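Local coordinates for probable protein phosphatase 2C 50 (Oryza sativa subsp. japonica, PDB 5ZCG) that probably removes phosphate from serine and threonine side chains of other proteins, working as a magnesium-dependent phosphatase of the PP2C family, at residues A[6-11]-A[312-317]; A[24-29]-A[52-57]; A[168-173]-A[238-243]; A[182-187]-A[203-208]. The protein carries 5 engineered substitutions. All coordinates share one frame; numbering follows the deposited sequence.

How the contacts relate
Contacts 1 and 3 lie in one sheet of the PP2C sandwich and contact 2 in the other; the pairs differ in chemistry. In the shared sheet strands 313-319 and 241-247 are neighbours, and contacts 1 and 3 touch through Val317 and Cys243. Phe57 of contact 2 packs on Ile316 of contact 1. Contact 1 is largely buried and rests on regular backbone bonds close to the metal site. Contacts 2 and 3 are partly buried: the first joins backbone bonds and a histidine-to-backbone bond to apolar and aromatic packing, whereas the second is dominated by carboxylates and an arginine. Contact 4, its centre about 34 Å from that of contact 2, has no hydrogen bond between its segments and packs a loop on a short hairpin.

Contact 1: A[6-11]-A[312-317]; sequences CASTRG and NITVIV
In the five-stranded sheet of the PP2C beta-sandwich, Cys6-Thr9, part of edge strand 3-9, pairs antiparallel with Ile313-Val317, the axes running 178° to each other. Ala7 and Val315 exchange both backbone bonds, Ala7 N to Val315 O and Val315 N to Ala7 O, each 2.9 Å, and Thr9 repeats the exchange with Ile313. Between these hydrogen-bonded pairs come the non-hydrogen-bonded ones, Cys6 with Ile316 and Ser8 with Thr314. Cys6 SG, turned anti to its own N (chi1 -176°), lies 3.7 Å from Ile316 CG1, and Ser8 CB comes within 3.4 Å of Thr314 OG1, a hydroxyl whose hydrogen-bond partner is Asp18.

The two faces of this pair show how such a sandwich is filled. Cys6, Thr314 and Ile316 look toward the second sheet and touch Ser20, whereas Ala7, Thr9 and Ile313 pack on helix 291-306.

Past the last pair the chain leaves the strand in an ST turn, Gly11 N donating to Thr9 OG1 at 2.9 Å. Asn312 follows the magnesium ligand Asp311 in sequence, and its side chain lies about 4 Å from a magnesium ion. Asn312 ND2 donates to Arg10 O at 2.9 Å, the acceptor lying close to the amide plane, while OD1 accepts from Glu17 N; the two bonds fix the rotation of the amide.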
loop_
_atom_site.group_PDB
_atom_site.type_symbol
_atom_site.label_atom_id
_atom_site.label_comp_id
_atom_site.label_asym_id
_atom_site.label_seq_id
_atom_site.Cartn_x
_atom_site.Cartn_y
_atom_site.Cartn_z
ATOM N N CYS A 6 21.672 -0.160 4.221
ATOM C CA CYS A 6 20.300 -0.649 4.140
ATOM C C CYS A 6 20.188 -1.981 4.865
ATOM O O CYS A 6 20.913 -2.927 4.543
ATOM C CB CYS A 6 19.853 -0.796 2.684
ATOM S SG CYS A 6 18.128 -1.300 2.512
ATOM N N ALA A 7 19.291 -2.048 5.844
ATOM C CA ALA A 7 18.989 -3.275 6.568
ATOM C C ALA A 7 17.499 -3.568 6.457
ATOM O O ALA A 7 16.673 -2.690 6.716
ATOM C CB ALA A 7 19.399 -3.164 8.037
ATOM N N SER A 8 17.157 -4.799 6.084
ATOM C CA SER A 8 15.762 -5.187 5.934
ATOM C C SER A 8 15.556 -6.629 6.384
ATOM O O SER A 8 16.420 -7.483 6.170
ATOM C CB SER A 8 15.300 -5.028 4.485
ATOM O OG SER A 8 15.621 -6.191 3.747
ATOM N N THR A 9 14.411 -6.886 7.014
ATOM C CA THR A 9 14.033 -8.237 7.408
ATOM C C THR A 9 12.517 -8.375 7.407
ATOM O O THR A 9 11.786 -7.438 7.741
ATOM C CB THR A 9 14.576 -8.617 8.796
ATOM O OG1 THR A 9 14.127 -9.934 9.142
ATOM C CG2 THR A 9 14.098 -7.632 9.864
ATOM N N ARG A 10 12.055 -9.568 7.034
ATOM C CA ARG A 10 10.648 -9.894 7.203
ATOM C C ARG A 10 10.249 -9.902 8.674
ATOM O O ARG A 10 9.061 -9.763 8.987
ATOM C CB ARG A 10 10.350 -11.244 6.550
ATOM C CG ARG A 10 10.780 -12.445 7.375
ATOM C CD ARG A 10 10.683 -13.731 6.566
ATOM N NE ARG A 10 11.290 -14.859 7.268
ATOM C CZ ARG A 10 10.743 -15.471 8.314
ATOM N NH1 ARG A 10 9.570 -15.064 8.786
ATOM N NH2 ARG A 10 11.365 -16.489 8.891
ATOM N N GLY A 11 11.219 -10.035 9.576
ATOM C CA GLY A 11 10.918 -9.978 10.999
ATOM C C GLY A 11 10.082 -11.164 11.439
ATOM O O GLY A 11 10.290 -12.301 11.000
ATOM N N ASN A 312 7.334 -6.461 8.797
ATOM C CA ASN A 312 8.572 -6.296 8.055
ATOM C C ASN A 312 9.212 -4.980 8.475
ATOM O O ASN A 312 8.526 -4.002 8.786
ATOM C CB ASN A 312 8.315 -6.276 6.544
ATOM C CG ASN A 312 7.534 -7.484 6.049
ATOM O OD1 ASN A 312 6.887 -7.424 5.001
ATOM N ND2 ASN A 312 7.605 -8.588 6.784
ATOM N N ILE A 313 10.539 -4.958 8.498
ATOM C CA ILE A 313 11.291 -3.773 8.882
ATOM C C ILE A 313 12.311 -3.493 7.792
ATOM O O ILE A 313 13.095 -4.376 7.430
ATOM C CB ILE A 313 11.995 -3.944 10.243
ATOM C CG1 ILE A 313 10.993 -4.348 11.333
ATOM C CG2 ILE A 313 12.712 -2.655 10.625
ATOM C CD1 ILE A 313 11.643 -5.010 12.551
ATOM N N THR A 314 12.303 -2.271 7.269
ATOM C CA THR A 314 13.282 -1.854 6.276
ATOM C C THR A 314 13.769 -0.466 6.648
ATOM O O THR A 314 12.962 0.431 6.899
ATOM C CB THR A 314 12.693 -1.867 4.864
ATOM O OG1 THR A 314 12.461 -3.226 4.480
ATOM C CG2 THR A 314 13.658 -1.233 3.867
ATOM N N VAL A 315 15.087 -0.308 6.717
ATOM C CA VAL A 315 15.718 0.928 7.155
ATOM C C VAL A 315 16.859 1.246 6.203
ATOM O O VAL A 315 17.750 0.416 5.989
ATOM C CB VAL A 315 16.246 0.822 8.604
ATOM C CG1 VAL A 315 16.825 2.153 9.062
ATOM C CG2 VAL A 315 15.143 0.340 9.570
ATOM N N ILE A 316 16.840 2.448 5.642
ATOM C CA ILE A 316 17.973 3.006 4.919
ATOM C C ILE A 316 18.482 4.190 5.720
ATOM O O ILE A 316 17.701 5.072 6.104
ATOM C CB ILE A 316 17.599 3.447 3.492
ATOM C CG1 ILE A 316 17.087 2.273 2.657
ATOM C CG2 ILE A 316 18.810 4.078 2.820
ATOM C CD1 ILE A 316 16.655 2.683 1.250
ATOM N N VAL A 317 19.786 4.210 5.973
ATOM C CA VAL A 317 20.444 5.336 6.616
ATOM C C VAL A 317 21.427 5.918 5.612
ATOM O O VAL A 317 22.288 5.198 5.091
ATOM C CB VAL A 317 21.149 4.922 7.915
ATOM C CG1 VAL A 317 21.813 6.131 8.575
ATOM C CG2 VAL A 317 20.149 4.259 8.856
#

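Contact 2: A[24-29]-A[52-57]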
loop_
_atom_site.group_PDB
_atom_site.type_symbol
_atom_site.label_atom_id
_atom_site.label_comp_id
_atom_site.label_asym_id
_atom_site.label_seq_id
_atom_site.Cartn_x
_atom_site.Cartn_y
_atom_site.Cartn_z
ATOM N N PRO A 24 22.709 5.138 -6.952
ATOM C CA PRO A 24 23.607 6.281 -7.156
ATOM C C PRO A 24 23.533 6.793 -8.585
ATOM O O PRO A 24 23.330 6.029 -9.532
ATOM C CB PRO A 24 24.995 5.701 -6.852
ATOM C CG PRO A 24 24.726 4.479 -6.007
ATOM C CD PRO A 24 23.425 3.932 -6.502
ATOM N N ARG A 25 23.717 8.109 -8.723
ATOM C CA ARG A 25 23.775 8.786 -10.021
ATOM C C ARG A 25 22.645 8.347 -10.949
ATOM O O ARG A 25 22.848 8.102 -12.141
ATOM C CB ARG A 25 25.138 8.565 -10.680
ATOM C CG ARG A 25 26.310 9.090 -9.863
ATOM C CD ARG A 25 27.639 8.519 -10.350
ATOM N NE ARG A 25 27.702 7.066 -10.205
ATOM C CZ ARG A 25 28.138 6.435 -9.117
ATOM N NH1 ARG A 25 28.557 7.122 -8.060
ATOM N NH2 ARG A 25 28.157 5.108 -9.086
ATOM N N PHE A 26 21.433 8.248 -10.394
ATOM C CA PHE A 26 20.298 7.758 -11.165
ATOM C C PHE A 26 19.821 8.773 -12.194
ATOM O O PHE A 26 19.148 8.394 -13.159
ATOM C CB PHE A 26 19.145 7.374 -10.225
ATOM C CG PHE A 26 18.197 8.506 -9.928
ATOM C CD1 PHE A 26 18.561 9.519 -9.051
ATOM C CD2 PHE A 26 16.946 8.565 -10.534
ATOM C CE1 PHE A 26 17.698 10.570 -8.779
ATOM C CE2 PHE A 26 16.074 9.613 -10.268
ATOM C CZ PHE A 26 16.451 10.619 -9.392
ATOM N N ALA A 27 20.153 10.047 -12.010
ATOM C CA ALA A 27 19.670 11.099 -12.891
ATOM C C ALA A 27 20.499 12.350 -12.663
ATOM O O ALA A 27 21.293 12.439 -11.721
ATOM C CB ALA A 27 18.181 11.395 -12.656
ATOM N N ASP A 28 20.294 13.320 -13.544
ATOM C CA ASP A 28 20.790 14.676 -13.373
ATOM C C ASP A 28 19.615 15.545 -12.952
ATOM O O ASP A 28 18.525 15.436 -13.521
ATOM C CB ASP A 28 21.412 15.211 -14.664
ATOM C CG ASP A 28 22.818 14.687 -14.904
ATOM O OD1 ASP A 28 23.424 14.133 -13.962
ATOM O OD2 ASP A 28 23.323 14.847 -16.036
ATOM N N VAL A 29 19.807 16.348 -11.914
ATOM C CA VAL A 29 18.742 17.246 -11.481
ATOM C C VAL A 29 18.826 18.513 -12.322
ATOM O O VAL A 29 19.897 19.130 -12.394
ATOM C CB VAL A 29 18.850 17.561 -9.981
ATOM C CG1 VAL A 29 18.053 18.813 -9.631
ATOM C CG2 VAL A 29 18.367 16.376 -9.173
ATOM N N LEU A 52 24.085 18.407 -12.471
ATOM C CA LEU A 52 24.238 18.071 -11.058
ATOM C C LEU A 52 23.797 16.625 -10.853
ATOM O O LEU A 52 22.591 16.326 -10.985
ATOM C CB LEU A 52 23.421 19.034 -10.201
ATOM C CG LEU A 52 23.457 18.879 -8.685
ATOM C CD1 LEU A 52 24.854 19.149 -8.151
ATOM C CD2 LEU A 52 22.440 19.819 -8.057
ATOM N N PRO A 53 24.707 15.709 -10.531
ATOM C CA PRO A 53 24.309 14.315 -10.300
ATOM C C PRO A 53 23.479 14.159 -9.030
ATOM O O PRO A 53 23.669 14.876 -8.043
ATOM C CB PRO A 53 25.648 13.574 -10.180
ATOM C CG PRO A 53 26.685 14.530 -10.692
ATOM C CD PRO A 53 26.159 15.895 -10.394
ATOM N N ALA A 54 22.537 13.215 -9.071
ATOM C CA ALA A 54 21.695 12.928 -7.917
ATOM C C ALA A 54 21.511 11.424 -7.764
ATOM O O ALA A 54 21.534 10.675 -8.744
ATOM C CB ALA A 54 20.320 13.598 -8.030
ATOM N N HIS A 55 21.303 10.997 -6.517
ATOM C CA HIS A 55 21.064 9.608 -6.158
ATOM C C HIS A 55 19.661 9.471 -5.588
ATOM O O HIS A 55 19.123 10.409 -4.997
ATOM C CB HIS A 55 22.085 9.118 -5.131
ATOM C CG HIS A 55 23.366 9.885 -5.148
ATOM N ND1 HIS A 55 24.243 9.842 -6.210
ATOM C CD2 HIS A 55 23.914 10.723 -4.238
ATOM C CE1 HIS A 55 25.278 10.621 -5.954
ATOM N NE2 HIS A 55 25.103 11.165 -4.763
ATOM N N LEU A 56 19.064 8.299 -5.752
ATOM C CA LEU A 56 17.707 8.076 -5.274
ATOM C C LEU A 56 17.694 6.964 -4.234
ATOM O O LEU A 56 18.296 5.907 -4.443
ATOM C CB LEU A 56 16.756 7.741 -6.429
ATOM C CG LEU A 56 15.275 7.884 -6.056
ATOM C CD1 LEU A 56 14.908 9.344 -5.857
ATOM C CD2 LEU A 56 14.381 7.260 -7.098
ATOM N N PHE A 57 17.031 7.214 -3.108
ATOM C CA PHE A 57 16.796 6.202 -2.087
ATOM C C PHE A 57 15.299 6.057 -1.885
ATOM O O PHE A 57 14.560 7.042 -1.934
ATOM C CB PHE A 57 17.486 6.562 -0.764
ATOM C CG PHE A 57 18.961 6.785 -0.906
ATOM C CD1 PHE A 57 19.843 5.720 -0.841
ATOM C CD2 PHE A 57 19.464 8.058 -1.124
ATOM C CE1 PHE A 57 21.204 5.921 -0.980
ATOM C CE2 PHE A 57 20.822 8.265 -1.261
ATOM C CZ PHE A 57 21.694 7.198 -1.192
HETATM O O HOH W 1 21.598 18.943 -14.269
#
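Phe26-Asp28 and Pro53-Phe57 run antiparallel at 148°, their axes approaching to 4.9 Å, after the chain has turned a corner at Pro24 and Arg25. Ala54 N donates to Ala27 O at 3.0 Å and Val29 N to Leu52 O at 2.9 Å, whereas the bond from Phe26 N to Ala54 O is bent and weak. At the corner a side chain takes over the pairing: His55 ND1 accepts from Arg25 N over 3.1 Å, nearly straight at 174° and in the imidazole plane, which fixes the turn of that ring.

These strands belong to the second sheet of the PP2C sandwich, and helix 67-91 covers this part of it, with Leu80 against both Phe26 and Leu56. Phe26 carries its ring between its own backbone N and carbonyl carbon (chi1 90°), a position that lays one face against the neighbouring strand. Leu56 CB sits over that face in a CH-pi contact, 3.8 Å from the ring centroid, and Ala27 CB covers the opposite face. With an alanine here, Leu56 CB would probably lose its aromatic partner and a gap would open beneath Leu80. Farther along, Val29 CG2 meets Ala54 CB at 3.6 Å, and both side chains also touch Leu150 of strand 143-151. Asp28 turns its charge to another partner, forming a salt bridge through OD2 with Arg51.

Contact 3: A[168-173]-A[238-243]; sequences LCRGKE and AKDDDC
Arg170 grips Asp241 side-on, placing two nitrogens on a single oxygen: NE reaches Asp241 OD1 at 2.7 Å and NH2 reaches the same OD1 at 3.0 Å. Both bonds lie in the guanidinium plane, and the carboxylate is turned only 25° from it. NH2 approaches OD1 on its syn side, and a weak bond from NH2 to OD2 adds to the salt bridge. The pair joins strands 165-170 and 241-247, neighbours in the five-stranded sheet of the PP2C sandwich, where these two residues form a non-hydrogen-bonded pair.

The next shell sandwiches the guanidinium and fixes its tilt. Ala238 CB lies over one face and Leu168 CD2 over the opposite one, while Pro236 O takes a further hydrogen bond from NH2. The arginine chain bends at chi3 (-69°), which brings the head alongside Asp241. Asp240 OD1 makes a long salt bridge, 3.8 Å from Arg170 NE and well out of the guanidinium plane, so no N-H points at it; the same oxygen packs against Arg170 CG and, though buried, has no hydrogen-bond partner in the model. Lys239 NZ, weakly bonded to Asp240 OD2, completes the network and would probably temper the crowding of carboxylates.

Farther out, the backbone positions these groups. A type I' turn from Arg170 to Glu173 links strands 165-170 and 173-176 as a tight hairpin, and a type I turn from Ala238 to Asp241 leads into the partner strand. Gly171 N donates to Asp240 O at 2.8 Å from above the carbonyl plane. Asp242 secures the hairpin with its side chain, OD2 accepting the backbone N-H of Lys172 over 3.1 Å.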
loop_
_atom_site.group_PDB
_atom_site.type_symbol
_atom_site.label_atom_id
_atom_site.label_comp_id
_atom_site.label_asym_id
_atom_site.label_seq_id
_atom_site.Cartn_x
_atom_site.Cartn_y
_atom_site.Cartn_z
ATOM N N LEU A 168 15.022 13.489 8.859
ATOM C CA LEU A 168 16.354 14.060 8.775
ATOM C C LEU A 168 16.866 14.325 10.183
ATOM O O LEU A 168 16.123 14.793 11.048
ATOM C CB LEU A 168 16.335 15.353 7.958
ATOM C CG LEU A 168 17.483 16.344 8.146
ATOM C CD1 LEU A 168 18.702 15.882 7.373
ATOM C CD2 LEU A 168 17.059 17.743 7.714
ATOM N N CYS A 169 18.123 13.987 10.425
ATOM C CA CYS A 169 18.779 14.328 11.678
ATOM C C CYS A 169 19.597 15.582 11.414
ATOM O O CYS A 169 20.568 15.545 10.656
ATOM C CB CYS A 169 19.648 13.178 12.185
ATOM S SG CYS A 169 20.360 13.473 13.821
ATOM N N ARG A 170 19.178 16.703 11.996
ATOM C CA ARG A 170 19.846 17.983 11.802
ATOM C C ARG A 170 20.158 18.562 13.169
ATOM O O ARG A 170 19.252 18.730 13.990
ATOM C CB ARG A 170 18.974 18.947 10.991
ATOM C CG ARG A 170 19.498 20.372 10.944
ATOM C CD ARG A 170 18.766 21.181 9.886
ATOM N NE ARG A 170 19.102 20.742 8.536
ATOM C CZ ARG A 170 18.511 21.200 7.434
ATOM N NH1 ARG A 170 17.551 22.110 7.525
ATOM N NH2 ARG A 170 18.878 20.747 6.242
ATOM N N GLY A 171 21.427 18.884 13.400
ATOM C CA GLY A 171 21.842 19.334 14.716
ATOM C C GLY A 171 21.483 18.323 15.782
ATOM O O GLY A 171 21.003 18.700 16.857
ATOM N N LYS A 172 21.663 17.035 15.473
ATOM C CA LYS A 172 21.302 15.905 16.336
ATOM C C LYS A 172 19.856 16.000 16.827
ATOM O O LYS A 172 19.511 15.490 17.896
ATOM C CB LYS A 172 22.295 15.726 17.495
ATOM C CG LYS A 172 22.250 16.729 18.639
ATOM C CD LYS A 172 23.557 16.708 19.421
ATOM C CE LYS A 172 23.502 17.639 20.619
ATOM N NZ LYS A 172 22.450 17.232 21.588
ATOM N N GLU A 173 18.987 16.623 16.030
ATOM C CA GLU A 173 17.573 16.707 16.358
ATOM C C GLU A 173 16.730 16.257 15.171
ATOM O O GLU A 173 17.134 16.429 14.017
ATOM C CB GLU A 173 17.179 18.131 16.777
ATOM C CG GLU A 173 17.942 18.640 18.000
ATOM C CD GLU A 173 17.025 19.022 19.148
ATOM O OE1 GLU A 173 16.714 18.143 19.982
ATOM O OE2 GLU A 173 16.620 20.202 19.220
ATOM N N ALA A 238 22.280 21.469 4.978
ATOM C CA ALA A 238 22.746 22.436 5.960
ATOM C C ALA A 238 24.007 21.936 6.646
ATOM O O ALA A 238 24.396 20.771 6.527
ATOM C CB ALA A 238 21.669 22.736 7.013
ATOM N N LYS A 239 24.647 22.863 7.363
ATOM C CA LYS A 239 25.882 22.562 8.079
ATOM C C LYS A 239 25.700 21.417 9.074
ATOM O O LYS A 239 26.565 20.541 9.187
ATOM C CB LYS A 239 26.374 23.826 8.795
ATOM C CG LYS A 239 25.486 24.271 9.964
ATOM C CD LYS A 239 25.078 25.732 9.887
ATOM C CE LYS A 239 24.015 26.063 10.933
ATOM N NZ LYS A 239 22.727 25.352 10.671
ATOM N N ASP A 240 24.582 21.402 9.798
ATOM C CA ASP A 240 24.374 20.470 10.899
ATOM C C ASP A 240 23.697 19.165 10.482
ATOM O O ASP A 240 23.271 18.404 11.355
ATOM C CB ASP A 240 23.560 21.150 12.005
ATOM C CG ASP A 240 22.493 22.079 11.457
ATOM O OD1 ASP A 240 22.256 22.061 10.229
ATOM O OD2 ASP A 240 21.892 22.831 12.251
ATOM N N ASP A 241 23.598 18.884 9.186
ATOM C CA ASP A 241 23.010 17.624 8.746
ATOM C C ASP A 241 23.892 16.450 9.152
ATOM O O ASP A 241 25.100 16.446 8.895
ATOM C CB ASP A 241 22.815 17.621 7.231
ATOM C CG ASP A 241 21.780 18.625 6.769
ATOM O OD1 ASP A 241 20.862 18.949 7.556
ATOM O OD2 ASP A 241 21.882 19.083 5.610
ATOM N N ASP A 242 23.286 15.454 9.799
ATOM C CA ASP A 242 23.961 14.214 10.159
ATOM C C ASP A 242 23.632 13.101 9.168
ATOM O O ASP A 242 24.531 12.515 8.559
ATOM C CB ASP A 242 23.576 13.801 11.587
ATOM C CG ASP A 242 23.882 14.882 12.607
ATOM O OD1 ASP A 242 25.076 15.134 12.880
ATOM O OD2 ASP A 242 22.921 15.486 13.128
ATOM N N CYS A 243 22.349 12.791 9.003
ATOM C CA CYS A 243 21.956 11.644 8.197
ATOM C C CYS A 243 20.468 11.722 7.893
ATOM O O CYS A 243 19.722 12.498 8.499
ATOM C CB CYS A 243 22.276 10.327 8.915
ATOM S SG CYS A 243 21.593 10.219 10.590
#

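Contact 4: A[182-187]-A[203-208]. Engineered in segment 203-208: Leu208 (natural residue Ser).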
loop_
_atom_site.group_PDB
_atom_site.type_symbol
_atom_site.label_atom_id
_atom_site.label_comp_id
_atom_site.label_asym_id
_atom_site.label_seq_id
_atom_site.Cartn_x
_atom_site.Cartn_y
_atom_site.Cartn_z
ATOM N N LYS A 182 -2.294 9.086 7.044
ATOM C CA LYS A 182 -3.237 8.335 7.864
ATOM C C LYS A 182 -4.662 8.799 7.572
ATOM O O LYS A 182 -4.897 9.997 7.390
ATOM C CB LYS A 182 -2.934 8.519 9.348
ATOM C CG LYS A 182 -1.739 7.718 9.840
ATOM C CD LYS A 182 -1.713 6.332 9.212
ATOM C CE LYS A 182 -1.086 5.313 10.145
ATOM N NZ LYS A 182 -1.175 3.926 9.600
ATOM N N PRO A 183 -5.620 7.872 7.516
ATOM C CA PRO A 183 -6.989 8.259 7.134
ATOM C C PRO A 183 -7.640 9.257 8.081
ATOM O O PRO A 183 -8.513 10.021 7.651
ATOM C CB PRO A 183 -7.739 6.920 7.125
ATOM C CG PRO A 183 -6.669 5.883 6.953
ATOM C CD PRO A 183 -5.474 6.417 7.674
ATOM N N ASP A 184 -7.250 9.275 9.355
ATOM C CA ASP A 184 -7.834 10.221 10.299
ATOM C C ASP A 184 -7.167 11.592 10.269
ATOM O O ASP A 184 -7.611 12.489 10.996
ATOM C CB ASP A 184 -7.785 9.659 11.721
ATOM C CG ASP A 184 -6.374 9.400 12.198
ATOM O OD1 ASP A 184 -5.590 8.793 11.440
ATOM O OD2 ASP A 184 -6.053 9.799 13.338
ATOM N N ARG A 185 -6.115 11.777 9.473
ATOM C CA ARG A 185 -5.594 13.119 9.246
ATOM C C ARG A 185 -6.722 13.996 8.715
ATOM O O ARG A 185 -7.484 13.575 7.839
ATOM C CB ARG A 185 -4.424 13.077 8.259
ATOM C CG ARG A 185 -3.280 14.023 8.597
ATOM C CD ARG A 185 -2.085 13.813 7.667
ATOM N NE ARG A 185 -2.271 14.473 6.378
ATOM C CZ ARG A 185 -1.369 14.473 5.400
ATOM N NH1 ARG A 185 -0.212 13.844 5.558
ATOM N NH2 ARG A 185 -1.624 15.102 4.263
ATOM N N LYS A 186 -6.836 15.211 9.260
ATOM C CA LYS A 186 -8.041 16.015 9.054
ATOM C C LYS A 186 -8.294 16.282 7.576
ATOM O O LYS A 186 -9.422 16.133 7.089
ATOM C CB LYS A 186 -7.928 17.331 9.827
ATOM C CG LYS A 186 -9.160 18.218 9.716
ATOM C CD LYS A 186 -8.971 19.531 10.464
ATOM C CE LYS A 186 -10.217 19.909 11.253
ATOM N NZ LYS A 186 -11.468 19.445 10.589
ATOM N N ASP A 187 -7.245 16.646 6.836
ATOM C CA ASP A 187 -7.409 16.907 5.412
ATOM C C ASP A 187 -7.690 15.622 4.636
ATOM O O ASP A 187 -8.487 15.623 3.689
ATOM C CB ASP A 187 -6.166 17.608 4.864
ATOM C CG ASP A 187 -4.886 16.835 5.145
ATOM O OD1 ASP A 187 -4.903 15.956 6.034
ATOM O OD2 ASP A 187 -3.861 17.110 4.491
ATOM N N ASN A 203 -9.692 -1.339 14.245
ATOM C CA ASN A 203 -8.277 -1.604 14.517
ATOM C C ASN A 203 -7.407 -0.526 13.867
ATOM O O ASN A 203 -6.597 -0.781 12.975
ATOM C CB ASN A 203 -7.866 -3.007 14.055
ATOM C CG ASN A 203 -6.526 -3.443 14.633
ATOM O OD1 ASN A 203 -6.039 -2.866 15.605
ATOM N ND2 ASN A 203 -5.924 -4.466 14.035
ATOM N N GLY A 204 -7.604 0.698 14.332
ATOM C CA GLY A 204 -7.029 1.864 13.686
ATOM C C GLY A 204 -7.987 2.477 12.684
ATOM O O GLY A 204 -8.852 1.813 12.116
ATOM N N TYR A 205 -7.837 3.784 12.475
ATOM C CA TYR A 205 -8.647 4.478 11.481
ATOM C C TYR A 205 -8.280 3.992 10.088
ATOM O O TYR A 205 -7.109 4.035 9.698
ATOM C CB TYR A 205 -8.445 5.987 11.592
ATOM C CG TYR A 205 -8.999 6.572 12.872
ATOM C CD1 TYR A 205 -10.346 6.891 12.985
ATOM C CD2 TYR A 205 -8.178 6.798 13.969
ATOM C CE1 TYR A 205 -10.858 7.424 14.152
ATOM C CE2 TYR A 205 -8.682 7.331 15.143
ATOM C CZ TYR A 205 -10.024 7.641 15.228
ATOM O OH TYR A 205 -10.535 8.171 16.393
ATOM N N ARG A 206 -9.277 3.526 9.337
ATOM C CA ARG A 206 -9.049 2.925 8.035
ATOM C C ARG A 206 -10.040 3.461 7.009
ATOM O O ARG A 206 -11.190 3.785 7.337
ATOM C CB ARG A 206 -9.152 1.397 8.105
ATOM C CG ARG A 206 -8.148 0.765 9.061
ATOM C CD ARG A 206 -8.406 -0.715 9.263
ATOM N NE ARG A 206 -7.394 -1.332 10.119
ATOM C CZ ARG A 206 -6.236 -1.810 9.667
ATOM N NH1 ARG A 206 -5.949 -1.742 8.373
ATOM N NH2 ARG A 206 -5.362 -2.352 10.504
ATOM N N VAL A 207 -9.572 3.543 5.760
ATOM C CA VAL A 207 -10.405 3.927 4.624
ATOM C C VAL A 207 -11.418 2.823 4.360
ATOM O O VAL A 207 -11.045 1.688 4.040
ATOM C CB VAL A 207 -9.550 4.185 3.377
ATOM C CG1 VAL A 207 -10.435 4.617 2.221
ATOM C CG2 VAL A 207 -8.476 5.227 3.659
ATOM N N LEU A 208 -12.704 3.161 4.465
ATOM C CA LEU A 208 -13.815 2.213 4.432
ATOM C C LEU A 208 -13.706 1.157 5.528
ATOM O O LEU A 208 -14.408 0.141 5.480
ATOM C CB LEU A 208 -13.943 1.528 3.060
ATOM C CG LEU A 208 -13.824 2.396 1.798
ATOM C CD1 LEU A 208 -14.155 1.573 0.567
ATOM C CD2 LEU A 208 -14.725 3.614 1.875
#
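The carbonyl oxygen of Asn203 takes two N-H groups from Arg206, whose CA packs against Pro183 CG across the contact. Arg206 NE is 3.0 Å from Asn203 O and sits above the carbonyl plane; NH2 adds a weak bond. The guanidinium also reaches Val210 O through NH1, so backbone oxygens from before and after the short strand hold it. Arg206 CB leaves the backbone away from 182-187, and another protein chain meets this side chain with a weak bond from NH1 to its backbone and an apolar side chain.

Between the segments themselves the contact is packing. Pro183 CG comes within 3.3 Å of Tyr205 O and 3.8 Å of Val207 CG2, its ring crossing the valine at about a right angle. Next to it Asp184 CB lies over one face of the Tyr205 ring, 3.9 Å from the centroid, in a CH-pi contact. The carboxylate of Asp184 continues over the same side, nearly parallel to the ring (7° between planes), with OD2 3.7 Å from Tyr205 CD2. Because CG stands between the backbone N and the carbonyl carbon (chi1 61°), the acid spreads along the ring. A glycine in its place would probably leave this tyrosine face without its methylene and carboxylate cover, and the ring freer to turn.

A type I turn from Lys182 to Arg185, closed by Arg185 N to Lys182 O, shapes the loop that carries Pro183 and Asp184. Arg185 then stands at the N-cap of helix 186-194, which flanks the hairpin of strands 199-201 and 205-207: Tyr205 touches Arg189 and Val207 touches Ile192.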